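PDB 3U24: putative Lipoprotein from Shewanella oneidensis, which is of unknown function but binds zinc and calcium and belongs to the DUF885 family, grouped with zinc metallopeptidases, consistent with a hydrolytic role. Local coordinates for residues A[261-266]-A[524-529]; A[269-274]-A[468-473]; A[474-479]-A[520-525]. All coordinates share one frame; numbering follows the deposited sequence. Where two conformers were deposited one is given.

Overall arrangement
Three helices, 260-289, 459-485 and 523-542, are brought together: contact 1 links the first to the third, contact 2 the first to the second, contact 3 the second to residues 520-525, which run into the third. The centres of contacts 1 and 3 lie about 8 Å apart, and each is about 11 Å from the centre of contact 2. Y525 belongs to contacts 1 and 3, and its hydroxyl makes a probable hydrogen bond to D270 of contact 2. Contact 3 comes nearest to the zinc site of H408, H414 and E439, the side chain of Y524 being about 5 Å from a bound zinc ion. D272 of contact 2 holds a separate zinc ion.

Contact 1: A[261-266]-A[524-529]; sequences KQLYQK and YYSGYR
The Y525 ring presents an edge to helix 260-289: the carbonyl O of L263 lies in the ring plane, 3.8 Å from CE2, and the carbonyl carbon of K266 sits near that plane beside the hydroxyl end. L263 itself approaches the ring obliquely, with CD1 3.6 Å from Y525 CD2, and the two side chains lie alongside, pointing opposite ways. CG of L263 is anti to its main-chain nitrogen (chi1 -173°), which carries the branched end across to the other helix; there CD1 serves the ring while CD2 meets S526 CB at 3.7 Å. The short axes approach to 10.7 Å at 83°, a nearly perpendicular helix packing between helices 260-289 and 523-542 of this largely helical DUF885 fold. Cutting L263 back to an alanine would remove both methyls and is likely to open a gap between the Y525 ring and S526 CB, leaving the ring less confined. Farther along, K266 CD lies 4.0 Å from R529 CG, an aliphatic contact between two basic side chains. Their charged ends keep apart, with K266 NZ 5.8 Å from R529 NE, and acidic neighbours probably offset the like charges: R529 forms salt bridges with D533 and D270, and K266 makes a weak, long ion pair with D533. The Y525 hydroxyl makes a probable hydrogen bond, modelled rather short, to D270.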
loop_
_atom_site.group_PDB
_atom_site.type_symbol
_atom_site.label_atom_id
_atom_site.label_comp_id
_atom_site.label_asym_id
_atom_site.label_seq_id
_atom_site.Cartn_x
_atom_site.Cartn_y
_atom_site.Cartn_z
ATOM N N LYS A 261 8.034 -10.063 15.799
ATOM C CA LYS A 261 7.820 -10.187 17.234
ATOM C C LYS A 261 8.409 -8.958 17.914
ATOM O O LYS A 261 7.817 -8.366 18.771
ATOM C CB LYS A 261 8.502 -11.453 17.753
ATOM C CG LYS A 261 8.300 -11.712 19.246
ATOM C CD LYS A 261 8.849 -13.075 19.613
ATOM C CE LYS A 261 8.290 -13.551 20.947
ATOM N NZ LYS A 261 9.141 -14.661 21.455
ATOM N N GLN A 262 9.596 -8.559 17.496
ATOM C CA GLN A 262 10.165 -7.358 18.090
ATOM C C GLN A 262 9.307 -6.124 17.845
ATOM O O GLN A 262 9.112 -5.297 18.745
ATOM C CB GLN A 262 11.587 -7.116 17.572
ATOM C CG GLN A 262 12.659 -7.946 18.231
ATOM C CD GLN A 262 13.977 -7.699 17.522
ATOM O OE1 GLN A 262 14.141 -8.046 16.347
ATOM N NE2 GLN A 262 14.911 -7.055 18.215
ATOM N N LEU A 263 8.803 -5.970 16.634
ATOM C CA LEU A 263 7.961 -4.795 16.344
ATOM C C LEU A 263 6.661 -4.812 17.199
ATOM O O LEU A 263 6.202 -3.781 17.685
ATOM C CB LEU A 263 7.575 -4.761 14.881
ATOM C CG LEU A 263 6.835 -3.486 14.416
ATOM C CD1 LEU A 263 7.772 -2.275 14.367
ATOM C CD2 LEU A 263 6.177 -3.731 13.094
ATOM N N TYR A 264 6.060 -5.988 17.307
ATOM C CA TYR A 264 4.850 -6.175 18.120
ATOM C C TYR A 264 5.117 -5.747 19.561
ATOM O O TYR A 264 4.339 -5.021 20.134
ATOM C CB TYR A 264 4.420 -7.634 18.113
ATOM C CG TYR A 264 3.371 -7.995 19.154
ATOM C CD1 TYR A 264 2.036 -7.731 18.931
ATOM C CD2 TYR A 264 3.726 -8.651 20.340
ATOM C CE1 TYR A 264 1.088 -8.074 19.869
ATOM C CE2 TYR A 264 2.796 -9.002 21.275
ATOM C CZ TYR A 264 1.463 -8.705 21.029
ATOM O OH TYR A 264 0.510 -9.047 21.944
ATOM N N GLN A 265 6.219 -6.201 20.131
ATOM C CA GLN A 265 6.548 -5.837 21.508
ATOM C C GLN A 265 6.721 -4.321 21.652
ATOM O O GLN A 265 6.203 -3.727 22.597
ATOM C CB GLN A 265 7.779 -6.610 22.021
ATOM C CG GLN A 265 7.516 -8.135 22.059
ATOM C CD GLN A 265 8.762 -8.980 22.394
ATOM O OE1 GLN A 265 9.915 -8.617 22.061
ATOM N NE2 GLN A 265 8.533 -10.099 23.069
ATOM N N LYS A 266 7.380 -3.682 20.689
ATOM C CA LYS A 266 7.457 -2.234 20.684
ATOM C C LYS A 266 6.060 -1.585 20.547
ATOM O O LYS A 266 5.795 -0.533 21.154
ATOM C CB LYS A 266 8.372 -1.720 19.574
ATOM C CG LYS A 266 9.881 -1.873 19.813
ATOM C CD LYS A 266 10.632 -1.496 18.515
ATOM C CE LYS A 266 12.078 -1.976 18.491
ATOM N NZ LYS A 266 12.866 -1.063 19.358
ATOM N N TYR A 524 3.226 0.634 8.160
ATOM C CA TYR A 524 3.178 2.024 8.612
ATOM C C TYR A 524 4.008 2.213 9.862
ATOM O O TYR A 524 4.881 3.104 9.922
ATOM C CB TYR A 524 1.753 2.477 8.861
ATOM C CG TYR A 524 0.836 2.122 7.730
ATOM C CD1 TYR A 524 0.210 0.866 7.698
ATOM C CD2 TYR A 524 0.585 3.018 6.701
ATOM C CE1 TYR A 524 -0.613 0.511 6.664
ATOM C CE2 TYR A 524 -0.242 2.669 5.643
ATOM C CZ TYR A 524 -0.840 1.433 5.636
ATOM O OH TYR A 524 -1.659 1.039 4.627
ATOM N N TYR A 525 3.765 1.372 10.857
ATOM C CA TYR A 525 4.439 1.524 12.130
ATOM C C TYR A 525 5.912 1.097 12.033
ATOM O O TYR A 525 6.774 1.673 12.670
ATOM C CB TYR A 525 3.737 0.691 13.187
ATOM C CG TYR A 525 4.340 0.787 14.545
ATOM C CD1 TYR A 525 4.320 1.971 15.254
ATOM C CD2 TYR A 525 4.900 -0.324 15.141
ATOM C CE1 TYR A 525 4.882 2.063 16.510
ATOM C CE2 TYR A 525 5.427 -0.267 16.412
ATOM C CZ TYR A 525 5.401 0.927 17.089
ATOM O OH TYR A 525 5.988 0.966 18.317
ATOM N N SER A 526 6.164 0.036 11.278
ATOM C CA SER A 526 7.511 -0.468 11.137
ATOM C C SER A 526 8.460 0.589 10.570
ATOM O O SER A 526 9.482 0.880 11.170
ATOM C CB SER A 526 7.506 -1.690 10.265
ATOM O OG SER A 526 8.840 -2.073 10.033
ATOM N N GLY A 527 8.081 1.234 9.491
ATOM C CA GLY A 527 8.932 2.293 8.943
ATOM C C GLY A 527 9.057 3.504 9.849
ATOM O O GLY A 527 10.149 4.032 10.036
ATOM N N TYR A 528 7.931 3.939 10.431
ATOM C CA TYR A 528 7.951 4.998 11.417
ATOM C C TYR A 528 8.924 4.731 12.578
ATOM O O TYR A 528 9.743 5.588 12.942
ATOM C CB TYR A 528 6.546 5.220 11.939
ATOM C CG TYR A 528 6.457 5.978 13.237
ATOM C CD1 TYR A 528 6.885 7.299 13.330
ATOM C CD2 TYR A 528 5.898 5.385 14.363
ATOM C CE1 TYR A 528 6.767 8.009 14.517
ATOM C CE2 TYR A 528 5.799 6.073 15.554
ATOM C CZ TYR A 528 6.234 7.377 15.630
ATOM O OH TYR A 528 6.126 8.031 16.826
ATOM N N ARG A 529 8.859 3.543 13.141
ATOM C CA ARG A 529 9.656 3.213 14.322
ATOM C C ARG A 529 11.117 3.177 13.941
ATOM O O ARG A 529 11.955 3.723 14.657
ATOM C CB ARG A 529 9.216 1.863 14.925
ATOM C CG ARG A 529 9.516 1.664 16.415
ATOM C CD ARG A 529 8.868 2.707 17.342
ATOM N NE ARG A 529 9.854 3.635 17.897
ATOM C CZ ARG A 529 9.575 4.708 18.650
ATOM N NH1 ARG A 529 8.328 5.030 19.008
ATOM N NH2 ARG A 529 10.576 5.467 19.072
#

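Contact 2: A[269-274]-A[468-473]; sequences VDKDRV and WNLRVI. With ZN (zinc ion), chain L.
I473, V274 and L470 bury the most surface here, and they interlock across two nearly antiparallel helices. I473 acts as a knob. Its CD1 lies 3.8 Å from D270 CB, and its other branch, CG2, rests 4.0 Å from K271 CB, so the two branches touch successive residues of the facing helix. The same CD1 meets V274 CG2 tip to tip at 3.9 Å. V274 divides its own two methyls: with CG1 anti to the main-chain nitrogen (chi1 165°), that methyl packs 3.8 Å from L470 CG, while CG2 reaches I473 and also the side-chain oxygen of N469. L470 and V274 pass alongside in opposite directions, and L470 CD2 extends as far as K271 CG. Only the aliphatic base of K271 joins this apolar layer. Bends at chi3 and chi4 turn its amine away from helix 459-485, to a salt bridge with E499 and a weak one with D272. On the far side of helix 260-289, D272 grips a zinc ion through both carboxylate oxygens, OD2 at 2.3 Å and OD1 at 2.6 Å; waters are modelled around the ion too, two of them too close for their distances to be relied on. The axes run 10.0 Å apart at 165°, and I473 fits among A267, D270, K271 and V274, spaced i, i+3, i+4 and i+7: knobs-into-holes packing of an antiparallel helix pair.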
loop_
_atom_site.group_PDB
_atom_site.type_symbol
_atom_site.label_atom_id
_atom_site.label_comp_id
_atom_site.label_asym_id
_atom_site.label_seq_id
_atom_site.Cartn_x
_atom_site.Cartn_y
_atom_site.Cartn_z
ATOM N N VAL A 269 4.194 -1.557 23.926
ATOM C CA VAL A 269 4.698 -0.488 24.794
ATOM C C VAL A 269 4.244 0.909 24.298
ATOM O O VAL A 269 3.762 1.725 25.077
ATOM C CB VAL A 269 6.247 -0.587 24.976
ATOM C CG1 VAL A 269 6.816 0.659 25.667
ATOM C CG2 VAL A 269 6.623 -1.871 25.771
ATOM N N ASP A 270 4.341 1.176 23.005
ATOM C CA ASP A 270 3.924 2.480 22.510
ATOM C C ASP A 270 2.432 2.747 22.780
ATOM O O ASP A 270 2.055 3.853 23.133
ATOM C CB ASP A 270 4.227 2.669 21.006
ATOM C CG ASP A 270 5.590 3.279 20.729
ATOM O OD1 ASP A 270 6.183 4.015 21.579
ATOM O OD2 ASP A 270 6.077 3.024 19.604
ATOM N N LYS A 271 1.602 1.729 22.612
ATOM C CA LYS A 271 0.165 1.858 22.888
ATOM C C LYS A 271 -0.052 2.375 24.293
ATOM O O LYS A 271 -0.737 3.346 24.489
ATOM C CB LYS A 271 -0.584 0.535 22.673
ATOM C CG LYS A 271 -2.079 0.606 22.982
ATOM C CD LYS A 271 -2.786 -0.742 22.870
ATOM C CE LYS A 271 -2.453 -1.723 23.997
ATOM N NZ LYS A 271 -3.137 -1.504 25.302
ATOM N N ASP A 272 0.599 1.764 25.258
ATOM C CA ASP A 272 0.494 2.238 26.639
ATOM C C ASP A 272 1.004 3.663 26.851
ATOM O O ASP A 272 0.330 4.440 27.518
ATOM C CB ASP A 272 1.173 1.261 27.629
ATOM C CG ASP A 272 0.495 -0.126 27.654
ATOM O OD1 ASP A 272 -0.713 -0.215 27.338
ATOM O OD2 ASP A 272 1.155 -1.133 28.018
ATOM N N ARG A 273 2.169 3.986 26.302
ATOM C CA ARG A 273 2.740 5.329 26.445
ATOM C C ARG A 273 1.769 6.381 25.866
ATOM O O ARG A 273 1.459 7.383 26.520
ATOM C CB ARG A 273 4.134 5.427 25.751
ATOM C CG ARG A 273 4.691 6.864 25.584
ATOM C CD ARG A 273 5.963 7.037 24.707
ATOM N NE ARG A 273 5.742 6.804 23.260
ATOM C CZ ARG A 273 5.176 7.654 22.403
ATOM N NH1 ARG A 273 5.026 7.266 21.132
ATOM N NH2 ARG A 273 4.760 8.865 22.805
ATOM N N VAL A 274 1.269 6.122 24.656
ATOM C CA VAL A 274 0.385 7.056 23.949
ATOM C C VAL A 274 -0.924 7.272 24.735
ATOM O O VAL A 274 -1.270 8.405 25.030
ATOM C CB VAL A 274 0.120 6.631 22.472
ATOM C CG1 VAL A 274 -1.063 7.405 21.895
ATOM C CG2 VAL A 274 1.381 6.819 21.598
ATOM N N TRP A 468 -4.742 9.378 16.092
ATOM C CA TRP A 468 -4.218 9.032 14.779
ATOM C C TRP A 468 -3.032 8.098 14.854
ATOM O O TRP A 468 -2.982 7.101 14.165
ATOM C CB TRP A 468 -3.856 10.338 14.099
ATOM C CG TRP A 468 -3.605 10.332 12.626
ATOM C CD1 TRP A 468 -2.374 10.459 11.980
ATOM C CD2 TRP A 468 -4.599 10.324 11.550
ATOM N NE1 TRP A 468 -2.543 10.497 10.609
ATOM C CE2 TRP A 468 -3.844 10.417 10.290
ATOM C CE3 TRP A 468 -5.985 10.222 11.501
ATOM C CZ2 TRP A 468 -4.466 10.411 9.059
ATOM C CZ3 TRP A 468 -6.600 10.214 10.249
ATOM C CH2 TRP A 468 -5.855 10.314 9.057
ATOM N N ASN A 469 -2.087 8.373 15.731
ATOM C CA ASN A 469 -0.959 7.473 15.923
ATOM C C ASN A 469 -1.402 6.089 16.379
ATOM O O ASN A 469 -0.821 5.072 15.953
ATOM C CB ASN A 469 0.007 8.070 16.959
ATOM C CG ASN A 469 1.438 7.550 16.839
ATOM O OD1 ASN A 469 2.057 7.289 17.846
ATOM N ND2 ASN A 469 1.976 7.445 15.620
ATOM N N LEU A 470 -2.414 6.025 17.249
ATOM C CA LEU A 470 -2.928 4.720 17.686
ATOM C C LEU A 470 -3.397 3.816 16.525
ATOM O O LEU A 470 -3.254 2.596 16.592
ATOM C CB LEU A 470 -4.043 4.863 18.729
ATOM C CG LEU A 470 -3.572 5.217 20.143
ATOM C CD1 LEU A 470 -4.768 5.544 21.025
ATOM C CD2 LEU A 470 -2.743 4.076 20.741
ATOM N N ARG A 471 -3.919 4.402 15.459
ATOM C CA ARG A 471 -4.306 3.629 14.261
ATOM C C ARG A 471 -3.120 2.772 13.770
ATOM O O ARG A 471 -3.246 1.582 13.442
ATOM C CB ARG A 471 -4.698 4.618 13.152
ATOM C CG ARG A 471 -5.824 4.238 12.197
ATOM C CD ARG A 471 -6.324 5.504 11.449
ATOM N NE ARG A 471 -5.621 5.758 10.171
ATOM C CZ ARG A 471 -4.461 6.427 9.992
ATOM N NH1 ARG A 471 -3.962 6.548 8.753
ATOM N NH2 ARG A 471 -3.771 6.976 11.008
ATOM N N VAL A 472 -1.966 3.424 13.693
ATOM C CA VAL A 472 -0.776 2.822 13.136
ATOM C C VAL A 472 -0.220 1.738 14.077
ATOM O O VAL A 472 0.080 0.624 13.645
ATOM C CB VAL A 472 0.236 3.949 12.824
ATOM C CG1 VAL A 472 1.592 3.393 12.581
ATOM C CG2 VAL A 472 -0.294 4.719 11.610
ATOM N N ILE A 473 -0.178 2.054 15.359
ATOM C CA ILE A 473 0.255 1.124 16.395
ATOM C C ILE A 473 -0.687 -0.107 16.432
ATOM O O ILE A 473 -0.221 -1.269 16.345
ATOM C CB ILE A 473 0.320 1.819 17.786
ATOM C CG1 ILE A 473 1.327 3.010 17.756
ATOM C CG2 ILE A 473 0.706 0.830 18.867
ATOM C CD1 ILE A 473 1.276 3.905 18.996
HETATM ZN ZN ZN L . -0.484 -2.763 27.776
HETATM O O HOH W 1 -2.165 -2.036 28.089
HETATM O O HOH W 2 0.068 -4.957 27.502
HETATM O O HOH W 3 -0.555 -2.764 26.063
#

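Contact 3: A[474-479]-A[520-525]; sequences CNTILD and QLTSYY
Water 4 is gripped by three groups: it accepts from T476 OG1 at 3.0 Å and from Y525 N at 3.1 Å, and donates to L521 O at 2.8 Å. It thereby bridges helix 459-485 to segment 520-525 within the largely helical DUF885 fold, close to the zinc site of H408, H414 and E439. The backbones nearly meet here, with T476 CA only 4.5 Å from T522 CA. L521 buries the most surface. Its CD2 lies 3.7 Å from N475 CG, the two side chains crossing at about a right angle, while its CB packs on D479 CB. N475 CG is anti to the carbonyl carbon (chi1 -82°), bringing the amide over that methyl; its OD1 is meanwhile bonded to K510. A second water receives a bond from L521 N and gives one to D479 OD1, each 2.9 Å long. The other carboxylate oxygen, OD2, is held by the hydroxyl of Y246 and the backbone N of V519, so both oxygens of this buried acid have partners. Q520 NE2 reaches Y524 OH at 3.0 Å, nearly straight at 170° and within the amide plane.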
loop_
_atom_site.group_PDB
_atom_site.type_symbol
_atom_site.label_atom_id
_atom_site.label_comp_id
_atom_site.label_asym_id
_atom_site.label_seq_id
_atom_site.Cartn_x
_atom_site.Cartn_y
_atom_site.Cartn_z
ATOM N N CYS A 474 -1.993 0.151 16.531
ATOM C CA CYS A 474 -2.952 -0.929 16.609
ATOM C C CYS A 474 -3.088 -1.726 15.310
ATOM O O CYS A 474 -3.450 -2.903 15.355
ATOM C CB CYS A 474 -4.307 -0.452 17.144
ATOM S SG CYS A 474 -4.208 0.196 18.858
ATOM N N ASN A 475 -2.753 -1.146 14.167
ATOM C CA ASN A 475 -2.694 -1.936 12.918
ATOM C C ASN A 475 -1.690 -3.089 13.039
ATOM O O ASN A 475 -1.953 -4.182 12.525
ATOM C CB ASN A 475 -2.274 -1.092 11.705
ATOM C CG ASN A 475 -3.425 -0.302 11.083
ATOM O OD1 ASN A 475 -4.608 -0.497 11.379
ATOM N ND2 ASN A 475 -3.063 0.576 10.157
ATOM N N THR A 476 -0.543 -2.822 13.697
ATOM C CA THR A 476 0.517 -3.788 13.904
ATOM C C THR A 476 0.098 -4.845 14.907
ATOM O O THR A 476 0.257 -6.035 14.658
ATOM C CB THR A 476 1.839 -3.093 14.352
ATOM O OG1 THR A 476 2.341 -2.371 13.246
ATOM C CG2 THR A 476 2.921 -4.069 14.808
ATOM N N ILE A 477 -0.440 -4.417 16.030
ATOM C CA ILE A 477 -0.973 -5.353 17.035
ATOM C C ILE A 477 -2.000 -6.321 16.417
ATOM O O ILE A 477 -1.953 -7.547 16.622
ATOM C CB ILE A 477 -1.561 -4.583 18.224
ATOM C CG1 ILE A 477 -0.449 -3.781 18.881
ATOM C CG2 ILE A 477 -2.201 -5.504 19.267
ATOM C CD1 ILE A 477 -0.907 -2.923 20.027
ATOM N N LEU A 478 -2.903 -5.769 15.643
ATOM C CA LEU A 478 -3.981 -6.519 15.051
ATOM C C LEU A 478 -3.448 -7.535 14.054
ATOM O O LEU A 478 -3.780 -8.744 14.113
ATOM C CB LEU A 478 -4.937 -5.556 14.346
ATOM C CG LEU A 478 -6.062 -6.175 13.501
ATOM C CD1 LEU A 478 -7.245 -6.437 14.389
ATOM C CD2 LEU A 478 -6.541 -5.269 12.369
ATOM N N ASP A 479 -2.605 -7.063 13.136
ATOM C CA ASP A 479 -2.159 -7.950 12.062
ATOM C C ASP A 479 -1.372 -9.136 12.631
ATOM O O ASP A 479 -1.611 -10.297 12.266
ATOM C CB ASP A 479 -1.356 -7.218 11.000
ATOM C CG ASP A 479 -1.149 -8.065 9.740
ATOM O OD1 ASP A 479 -2.126 -8.232 8.949
ATOM O OD2 ASP A 479 0.003 -8.532 9.525
ATOM N N GLN A 520 1.159 -6.441 5.392
ATOM C CA GLN A 520 1.026 -5.075 4.849
ATOM C C GLN A 520 0.590 -4.048 5.914
ATOM O O GLN A 520 1.047 -2.900 5.917
ATOM C CB GLN A 520 0.118 -5.082 3.601
ATOM C CG GLN A 520 0.054 -3.754 2.829
ATOM C CD GLN A 520 -0.751 -2.677 3.565
ATOM O OE1 GLN A 520 -1.687 -2.987 4.305
ATOM N NE2 GLN A 520 -0.339 -1.410 3.407
ATOM N N LEU A 521 -0.254 -4.478 6.845
ATOM C CA LEU A 521 -0.799 -3.583 7.898
ATOM C C LEU A 521 0.273 -3.116 8.856
ATOM O O LEU A 521 0.117 -2.050 9.429
ATOM C CB LEU A 521 -1.950 -4.229 8.684
ATOM C CG LEU A 521 -3.315 -3.987 8.037
ATOM C CD1 LEU A 521 -4.358 -4.937 8.635
ATOM C CD2 LEU A 521 -3.729 -2.524 8.194
ATOM N N THR A 522 1.344 -3.884 9.037
ATOM C CA THR A 522 2.458 -3.442 9.893
ATOM C C THR A 522 3.380 -2.374 9.250
ATOM O O THR A 522 4.204 -1.770 9.931
ATOM C CB THR A 522 3.361 -4.624 10.330
ATOM O OG1 THR A 522 4.113 -5.078 9.197
ATOM C CG2 THR A 522 2.528 -5.793 10.893
ATOM N N SER A 523 3.224 -2.098 7.951
ATOM C CA SER A 523 4.223 -1.343 7.214
ATOM C C SER A 523 4.358 0.069 7.759
ATOM O O SER A 523 5.480 0.619 7.867
ATOM C CB SER A 523 3.949 -1.372 5.691
ATOM O OG SER A 523 2.714 -0.787 5.327
ATOM N N TYR A 524 3.226 0.634 8.160
ATOM C CA TYR A 524 3.178 2.024 8.612
ATOM C C TYR A 524 4.008 2.213 9.862
ATOM O O TYR A 524 4.881 3.104 9.922
ATOM C CB TYR A 524 1.753 2.477 8.861
ATOM C CG TYR A 524 0.836 2.122 7.730
ATOM C CD1 TYR A 524 0.210 0.866 7.698
ATOM C CD2 TYR A 524 0.585 3.018 6.701
ATOM C CE1 TYR A 524 -0.613 0.511 6.664
ATOM C CE2 TYR A 524 -0.242 2.669 5.643
ATOM C CZ TYR A 524 -0.840 1.433 5.636
ATOM O OH TYR A 524 -1.659 1.039 4.627
ATOM N N TYR A 525 3.765 1.372 10.857
ATOM C CA TYR A 525 4.439 1.524 12.130
ATOM C C TYR A 525 5.912 1.097 12.033
ATOM O O TYR A 525 6.774 1.673 12.670
ATOM C CB TYR A 525 3.737 0.691 13.187
ATOM C CG TYR A 525 4.340 0.787 14.545
ATOM C CD1 TYR A 525 4.320 1.971 15.254
ATOM C CD2 TYR A 525 4.900 -0.324 15.141
ATOM C CE1 TYR A 525 4.882 2.063 16.510
ATOM C CE2 TYR A 525 5.427 -0.267 16.412
ATOM C CZ TYR A 525 5.401 0.927 17.089
ATOM O OH TYR A 525 5.988 0.966 18.317
HETATM O O HOH W 4 1.221 -0.391 11.336
HETATM O O HOH W 5 -1.855 -6.903 6.378
#